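Local coordinates for protein pullulanase (Bacillus acidopullulyticus, PDB 2WAN) that hydrolyses alpha-1,6-glucosidic linkages of pullulan and probably of related branched starch polysaccharides, at residues Ile683-Val691 and Phe699-Ile710; Met759-Ser770 and Ile869-Thr877. All blocks are in the same frame, centred on the assembly; numbering follows the deposited sequence.

Interaction 1 of 2, residues Ile683-Val691 and Phe699-Ile710; sequences IRNGLDGNV and FATGDPNQVDVI
Gly686 and Leu687 offer their backbone carbonyls to Phe699 and Ala700, joining two parts of the beta-alpha excursion between the sixth and seventh strands of the (beta/alpha)8 catalytic barrel. Phe699 N donates to Gly686 O over 2.8 Å. Beside it Ala700 N reaches Leu687 O at 3.0 Å, so consecutive carbonyls late in helix 681-688 are answered by consecutive amides of the returning loop. Apolar packing continues the contact. Val709 CG1 lies 3.7 Å from Gly686 CA, close enough that a beta carbon there would collide with it. Ile710, its CG1 beside the backbone N and its chain turned back at chi2 (-54°), brings CD1 to 3.8 Å from Leu687 CD2, the two side chains crossing at about a right angle. Further out, Gln706, whose CB and CG pack on Gly686 O, is steadied by Asp703: Gln706 NE2 donates to Asp703 OD1 at 3.0 Å, while Asn705 N approaches that oxygen from the opposite face, closing an Asx turn. Thr701 OG1 bonds to Gly698 N and also meets a bridging water at 2.6 Å; the same water donates to Asp688 O at 2.7 Å.

Interaction 2 of 2, residues Met759-Ser770 and Ile869-Thr877; sequences MDELAHAVVFTS and IVMYNPNKT
Helix 753-769, which leads into the eighth strand of the catalytic barrel, packs here against strand 868-873 of the C-terminal all-beta domain, with one aromatic residue at the heart of the contact. The segment axes approach to 9.7 Å and run roughly antiparallel, at 149°. Tyr872 spans the gap. Val766 CG2 sits squarely over one face of its ring, 3.6 Å from the centroid and only 2° off the normal, a CH-pi contact. At the ring edge, Tyr872 OH donates to Thr769 OG1 at 2.6 Å. Thr769 OG1 lies between its own backbone N and carbonyl carbon (chi1 55°), from where it donates a hydrogen bond to Ala765 O at 2.7 Å, so Thr769 OG1 accepts from the tyrosine and donates to its own helix. A phenylalanine in place of Tyr872 would probably leave Thr769 OG1 without its donor and the ring edge no longer bonded to the helix. Toward the C-terminal end of the strand, Leu762 of the helix straddles the chain, CD1 resting 4.0 Å from Tyr872 CB and CD2 3.5 Å from Pro874 CA. Strand 868-873 is flanked by strands 852-856 and 915-920, and Thr916 of the latter also touches Leu762 and Tyr872; helix 811-826 packs against helix 753-769 through Met820, which meets Ala765 and Phe768.

How the interactions relate
The two interactions follow one another along the chain, interaction 1 closing before interaction 2 opens, yet their centres lie only 11 Å apart. Helix 753-769 is the common element: Leu687 CD2 of interaction 1 packs 3.7 Å from Val766 CB, on a residue that also serves interaction 2. The Phe699 ring extends the same core, its CE2 standing 3.7 Å from Tyr872 CB. Phe699 and Ile710 further touch Val852, on the strand pairing with 868-873. Barrel-derived elements thus reach the all-beta domain twice, through the excursion after the sixth strand and through the helix before the eighth, so the two contacts, both buried and touching each other, are consistent with a shared core where the barrel meets the all-beta domain.

Interaction 1 of 2, residues Ile683-Val691 and Phe699-Ile710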
# COMPACT_ATOMS: atom_id res chain seq x y z
N ILE A 683 4.38 16.68 -5.39
CA ILE A 683 4.94 17.82 -4.64
C ILE A 683 6.42 17.55 -4.24
O ILE A 683 7.25 18.45 -4.28
CB ILE A 683 4.03 18.26 -3.45
CG1 ILE A 683 4.36 19.70 -3.03
CG2 ILE A 683 4.11 17.24 -2.28
CD1 ILE A 683 3.58 20.18 -1.75
N ARG A 684 6.74 16.30 -3.89
CA ARG A 684 8.10 15.88 -3.56
C ARG A 684 9.06 16.17 -4.72
O ARG A 684 10.09 16.83 -4.55
CB ARG A 684 8.13 14.38 -3.25
CG ARG A 684 9.46 13.88 -2.67
CD ARG A 684 9.66 12.38 -2.94
NE ARG A 684 9.84 12.09 -4.37
CZ ARG A 684 9.47 10.97 -4.99
NH1 ARG A 684 8.87 9.97 -4.33
NH2 ARG A 684 9.66 10.84 -6.29
N ASN A 685 8.69 15.70 -5.91
CA ASN A 685 9.53 15.96 -7.09
C ASN A 685 9.60 17.44 -7.41
O ASN A 685 10.65 17.95 -7.81
CB ASN A 685 9.04 15.18 -8.31
CG ASN A 685 9.36 13.69 -8.24
OD1 ASN A 685 10.35 13.26 -7.65
ND2 ASN A 685 8.53 12.91 -8.90
N GLY A 686 8.49 18.14 -7.20
CA GLY A 686 8.45 19.58 -7.41
C GLY A 686 9.37 20.35 -6.48
O GLY A 686 9.93 21.38 -6.88
N LEU A 687 9.52 19.87 -5.24
CA LEU A 687 10.35 20.55 -4.26
C LEU A 687 11.85 20.39 -4.45
O LEU A 687 12.59 21.36 -4.26
CB LEU A 687 9.95 20.16 -2.82
CG LEU A 687 8.63 20.82 -2.38
CD1 LEU A 687 8.06 20.08 -1.15
CD2 LEU A 687 8.86 22.31 -2.06
N ASP A 688 12.31 19.18 -4.78
CA ASP A 688 13.77 18.97 -4.83
C ASP A 688 14.30 18.22 -6.06
O ASP A 688 15.48 17.87 -6.10
CB ASP A 688 14.28 18.35 -3.52
CG ASP A 688 13.89 16.91 -3.35
OD1 ASP A 688 13.09 16.40 -4.15
OD2 ASP A 688 14.42 16.27 -2.40
N GLY A 689 13.44 18.02 -7.05
CA GLY A 689 13.85 17.39 -8.32
C GLY A 689 13.43 15.94 -8.42
O GLY A 689 13.15 15.30 -7.41
N ASN A 690 13.37 15.40 -9.65
CA ASN A 690 12.98 14.00 -9.84
C ASN A 690 13.88 13.05 -9.06
O ASN A 690 15.10 13.25 -8.99
CB ASN A 690 12.95 13.61 -11.33
CG ASN A 690 12.27 12.25 -11.56
OD1 ASN A 690 11.08 12.19 -11.88
ND2 ASN A 690 13.02 11.17 -11.37
N VAL A 691 13.26 12.03 -8.47
CA VAL A 691 13.94 11.07 -7.60
C VAL A 691 15.05 10.27 -8.32
O VAL A 691 16.01 9.86 -7.67
CB VAL A 691 12.92 10.12 -6.90
CG1 VAL A 691 12.19 9.21 -7.91
CG2 VAL A 691 13.58 9.30 -5.79
N PHE A 699 12.07 23.26 -6.90
CA PHE A 699 11.65 24.60 -6.47
C PHE A 699 12.52 25.17 -5.34
O PHE A 699 12.90 26.34 -5.38
CB PHE A 699 10.17 24.56 -6.03
CG PHE A 699 9.62 25.90 -5.63
CD1 PHE A 699 9.33 26.86 -6.59
CD2 PHE A 699 9.37 26.19 -4.28
CE1 PHE A 699 8.83 28.10 -6.22
CE2 PHE A 699 8.83 27.43 -3.90
CZ PHE A 699 8.57 28.38 -4.88
N ALA A 700 12.80 24.36 -4.33
CA ALA A 700 13.52 24.87 -3.16
C ALA A 700 15.01 25.12 -3.45
O ALA A 700 15.64 25.88 -2.72
CB ALA A 700 13.37 23.91 -1.96
N THR A 701 15.53 24.50 -4.51
CA THR A 701 16.99 24.41 -4.72
C THR A 701 17.50 24.93 -6.07
O THR A 701 18.68 24.75 -6.43
CB THR A 701 17.49 22.97 -4.55
OG1 THR A 701 16.70 22.09 -5.38
CG2 THR A 701 17.40 22.54 -3.08
N GLY A 702 16.63 25.60 -6.81
CA GLY A 702 17.09 26.38 -7.97
C GLY A 702 16.43 26.12 -9.30
O GLY A 702 16.64 26.90 -10.23
N ASP A 703 15.65 25.05 -9.43
CA ASP A 703 14.97 24.80 -10.69
C ASP A 703 13.86 25.84 -10.88
O ASP A 703 13.10 26.08 -9.97
CB ASP A 703 14.41 23.37 -10.75
CG ASP A 703 13.80 23.05 -12.10
OD1 ASP A 703 12.67 23.49 -12.38
OD2 ASP A 703 14.47 22.35 -12.88
N PRO A 704 13.77 26.45 -12.09
CA PRO A 704 12.81 27.54 -12.25
C PRO A 704 11.45 27.12 -12.82
O PRO A 704 10.60 27.98 -13.04
CB PRO A 704 13.52 28.47 -13.26
CG PRO A 704 14.25 27.49 -14.15
CD PRO A 704 14.73 26.37 -13.22
N ASN A 705 11.25 25.83 -13.03
CA ASN A 705 10.09 25.36 -13.79
C ASN A 705 9.02 24.64 -12.95
O ASN A 705 8.19 23.92 -13.50
CB ASN A 705 10.55 24.47 -14.94
CG ASN A 705 11.45 25.22 -15.91
OD1 ASN A 705 11.15 26.35 -16.30
ND2 ASN A 705 12.57 24.62 -16.27
N GLN A 706 9.02 24.87 -11.64
CA GLN A 706 8.13 24.14 -10.74
C GLN A 706 6.96 24.91 -10.11
O GLN A 706 6.24 24.34 -9.28
CB GLN A 706 8.94 23.49 -9.61
CG GLN A 706 10.09 22.61 -10.07
CD GLN A 706 9.69 21.58 -11.10
OE1 GLN A 706 8.67 20.90 -10.94
NE2 GLN A 706 10.49 21.43 -12.15
N VAL A 707 6.77 26.18 -10.47
CA VAL A 707 5.74 27.01 -9.81
C VAL A 707 4.34 26.36 -9.86
O VAL A 707 3.66 26.27 -8.84
CB VAL A 707 5.71 28.45 -10.41
CG1 VAL A 707 4.45 29.21 -9.97
CG2 VAL A 707 6.96 29.20 -10.01
N ASP A 708 3.92 25.89 -11.03
CA ASP A 708 2.58 25.28 -11.14
C ASP A 708 2.44 24.01 -10.31
O ASP A 708 1.38 23.77 -9.72
CB ASP A 708 2.20 24.99 -12.60
CG ASP A 708 1.97 26.26 -13.40
OD1 ASP A 708 1.58 27.30 -12.81
OD2 ASP A 708 2.17 26.21 -14.63
N VAL A 709 3.50 23.20 -10.28
CA VAL A 709 3.51 21.99 -9.45
C VAL A 709 3.33 22.39 -7.97
O VAL A 709 2.51 21.81 -7.23
CB VAL A 709 4.81 21.18 -9.66
CG1 VAL A 709 5.00 20.16 -8.56
CG2 VAL A 709 4.77 20.47 -11.01
N ILE A 710 4.06 23.41 -7.55
CA ILE A 710 3.97 23.87 -6.15
C ILE A 710 2.60 24.44 -5.83
O ILE A 710 2.04 24.17 -4.76
CB ILE A 710 5.10 24.88 -5.82
CG1 ILE A 710 6.50 24.23 -5.96
CG2 ILE A 710 4.92 25.47 -4.41
CD1 ILE A 710 6.72 22.92 -5.15
O HOH W 1 17.30 19.55 -4.97

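Interaction 2 of 2, residues Met759-Ser770 and Ile869-Thr877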
# COMPACT_ATOMS: atom_id res chain seq x y z
N MET A 759 17.70 26.47 1.92
CA MET A 759 16.96 25.64 0.96
C MET A 759 16.22 24.48 1.63
O MET A 759 15.06 24.22 1.30
CB MET A 759 17.89 25.10 -0.13
CG MET A 759 18.51 26.19 -0.99
SD MET A 759 19.74 25.41 -2.10
CE MET A 759 20.65 26.89 -2.65
N ASP A 760 16.89 23.84 2.58
CA ASP A 760 16.32 22.72 3.35
C ASP A 760 15.10 23.24 4.13
O ASP A 760 14.00 22.66 4.06
CB ASP A 760 17.42 22.17 4.30
CG ASP A 760 16.98 20.90 5.04
OD1 ASP A 760 15.88 20.88 5.64
OD2 ASP A 760 17.77 19.93 5.04
N GLU A 761 15.28 24.34 4.85
CA GLU A 761 14.19 24.97 5.58
C GLU A 761 13.03 25.37 4.68
O GLU A 761 11.87 25.17 5.05
CB GLU A 761 14.69 26.18 6.36
CG GLU A 761 15.55 25.78 7.58
CD GLU A 761 16.25 26.93 8.27
OE1 GLU A 761 16.57 27.94 7.60
OE2 GLU A 761 16.50 26.82 9.50
N LEU A 762 13.33 25.94 3.52
CA LEU A 762 12.28 26.32 2.55
C LEU A 762 11.45 25.14 2.04
O LEU A 762 10.22 25.23 1.99
CB LEU A 762 12.88 27.09 1.36
CG LEU A 762 11.89 27.51 0.26
CD1 LEU A 762 10.73 28.35 0.79
CD2 LEU A 762 12.67 28.34 -0.77
N ALA A 763 12.10 24.03 1.70
CA ALA A 763 11.39 22.84 1.24
C ALA A 763 10.40 22.38 2.31
O ALA A 763 9.22 22.10 2.01
CB ALA A 763 12.36 21.74 0.91
N HIS A 764 10.87 22.32 3.55
CA HIS A 764 9.97 21.92 4.65
C HIS A 764 8.91 23.00 4.94
O HIS A 764 7.78 22.65 5.30
CB HIS A 764 10.77 21.52 5.92
CG HIS A 764 11.56 20.25 5.74
ND1 HIS A 764 11.07 19.00 6.01
CD2 HIS A 764 12.83 20.07 5.29
CE1 HIS A 764 11.99 18.09 5.75
NE2 HIS A 764 13.07 18.71 5.30
N ALA A 765 9.23 24.28 4.75
CA ALA A 765 8.23 25.35 4.96
C ALA A 765 7.03 25.17 4.02
O ALA A 765 5.89 25.36 4.43
CB ALA A 765 8.85 26.74 4.77
N VAL A 766 7.30 24.80 2.77
CA VAL A 766 6.22 24.49 1.83
C VAL A 766 5.37 23.34 2.38
O VAL A 766 4.14 23.43 2.39
CB VAL A 766 6.75 24.16 0.40
CG1 VAL A 766 5.58 23.81 -0.54
CG2 VAL A 766 7.53 25.36 -0.17
N VAL A 767 6.01 22.26 2.81
CA VAL A 767 5.27 21.13 3.38
C VAL A 767 4.38 21.57 4.55
O VAL A 767 3.19 21.21 4.63
CB VAL A 767 6.20 19.96 3.78
CG1 VAL A 767 5.40 18.86 4.53
CG2 VAL A 767 6.88 19.37 2.54
N PHE A 768 4.93 22.38 5.45
CA PHE A 768 4.21 22.77 6.67
C PHE A 768 3.12 23.83 6.44
O PHE A 768 2.23 24.00 7.30
CB PHE A 768 5.18 23.28 7.74
CG PHE A 768 6.19 22.24 8.21
CD1 PHE A 768 5.80 20.91 8.45
CD2 PHE A 768 7.50 22.60 8.45
CE1 PHE A 768 6.73 19.96 8.93
CE2 PHE A 768 8.44 21.68 8.91
CZ PHE A 768 8.05 20.36 9.17
N THR A 769 3.18 24.54 5.31
CA THR A 769 2.20 25.62 5.07
C THR A 769 1.20 25.33 3.95
O THR A 769 0.33 26.17 3.66
CB THR A 769 2.87 27.00 4.85
OG1 THR A 769 3.83 26.92 3.78
CG2 THR A 769 3.56 27.47 6.13
N SER A 770 1.33 24.15 3.33
CA SER A 770 0.42 23.70 2.26
C SER A 770 -0.82 23.04 2.87
O SER A 770 -0.75 22.40 3.93
CB SER A 770 1.12 22.69 1.36
OG SER A 770 2.09 23.35 0.54
N ILE A 869 -1.04 35.85 4.69
CA ILE A 869 -0.30 35.76 3.43
C ILE A 869 0.97 34.94 3.62
O ILE A 869 1.68 35.13 4.60
CB ILE A 869 0.05 37.15 2.83
CG1 ILE A 869 -1.20 37.79 2.26
CG2 ILE A 869 1.16 37.00 1.73
CD1 ILE A 869 -0.99 39.27 1.85
N VAL A 870 1.22 34.01 2.70
CA VAL A 870 2.47 33.25 2.69
C VAL A 870 3.12 33.46 1.32
O VAL A 870 2.44 33.39 0.30
CB VAL A 870 2.21 31.72 2.87
CG1 VAL A 870 3.50 30.89 2.71
CG2 VAL A 870 1.56 31.43 4.23
N MET A 871 4.44 33.69 1.30
CA MET A 871 5.19 33.73 0.03
C MET A 871 6.50 32.96 0.14
O MET A 871 7.29 33.20 1.07
CB MET A 871 5.48 35.18 -0.40
CG MET A 871 6.33 35.26 -1.68
SD MET A 871 6.37 36.95 -2.27
CE MET A 871 7.85 36.89 -3.29
N TYR A 872 6.72 32.05 -0.81
CA TYR A 872 7.97 31.29 -0.90
C TYR A 872 8.86 31.99 -1.91
O TYR A 872 8.44 32.20 -3.06
CB TYR A 872 7.72 29.86 -1.38
CG TYR A 872 6.61 29.11 -0.68
CD1 TYR A 872 6.60 28.96 0.71
CD2 TYR A 872 5.59 28.52 -1.41
CE1 TYR A 872 5.56 28.25 1.35
CE2 TYR A 872 4.55 27.83 -0.79
CZ TYR A 872 4.55 27.71 0.59
OH TYR A 872 3.52 27.01 1.18
N ASN A 873 10.06 32.36 -1.48
CA ASN A 873 11.08 32.94 -2.38
C ASN A 873 12.34 32.08 -2.45
O ASN A 873 13.23 32.25 -1.61
CB ASN A 873 11.47 34.35 -1.96
CG ASN A 873 12.56 34.92 -2.87
OD1 ASN A 873 12.66 34.51 -4.01
ND2 ASN A 873 13.37 35.82 -2.35
N PRO A 874 12.43 31.17 -3.44
CA PRO A 874 13.60 30.29 -3.57
C PRO A 874 14.81 30.96 -4.22
O PRO A 874 15.89 30.36 -4.26
CB PRO A 874 13.10 29.18 -4.49
CG PRO A 874 12.04 29.84 -5.32
CD PRO A 874 11.37 30.81 -4.39
N ASN A 875 14.62 32.17 -4.72
CA ASN A 875 15.66 32.85 -5.49
C ASN A 875 16.78 33.42 -4.62
O ASN A 875 16.60 33.67 -3.43
CB ASN A 875 15.02 33.94 -6.33
CG ASN A 875 13.94 33.39 -7.22
OD1 ASN A 875 14.22 32.63 -8.15
ND2 ASN A 875 12.69 33.72 -6.91
N LYS A 876 17.94 33.62 -5.24
CA LYS A 876 19.10 34.11 -4.51
C LYS A 876 19.13 35.62 -4.26
O LYS A 876 20.05 36.12 -3.61
CB LYS A 876 20.38 33.62 -5.21
CG LYS A 876 20.72 32.20 -4.78
CD LYS A 876 21.95 31.69 -5.48
CE LYS A 876 22.27 30.27 -5.05
NZ LYS A 876 23.38 29.72 -5.87
N THR A 877 18.12 36.34 -4.75
CA THR A 877 17.97 37.75 -4.41
C THR A 877 16.62 37.96 -3.74
O THR A 877 15.70 37.15 -3.93
CB THR A 877 18.09 38.67 -5.64
OG1 THR A 877 17.09 38.32 -6.60
CG2 THR A 877 19.47 38.51 -6.29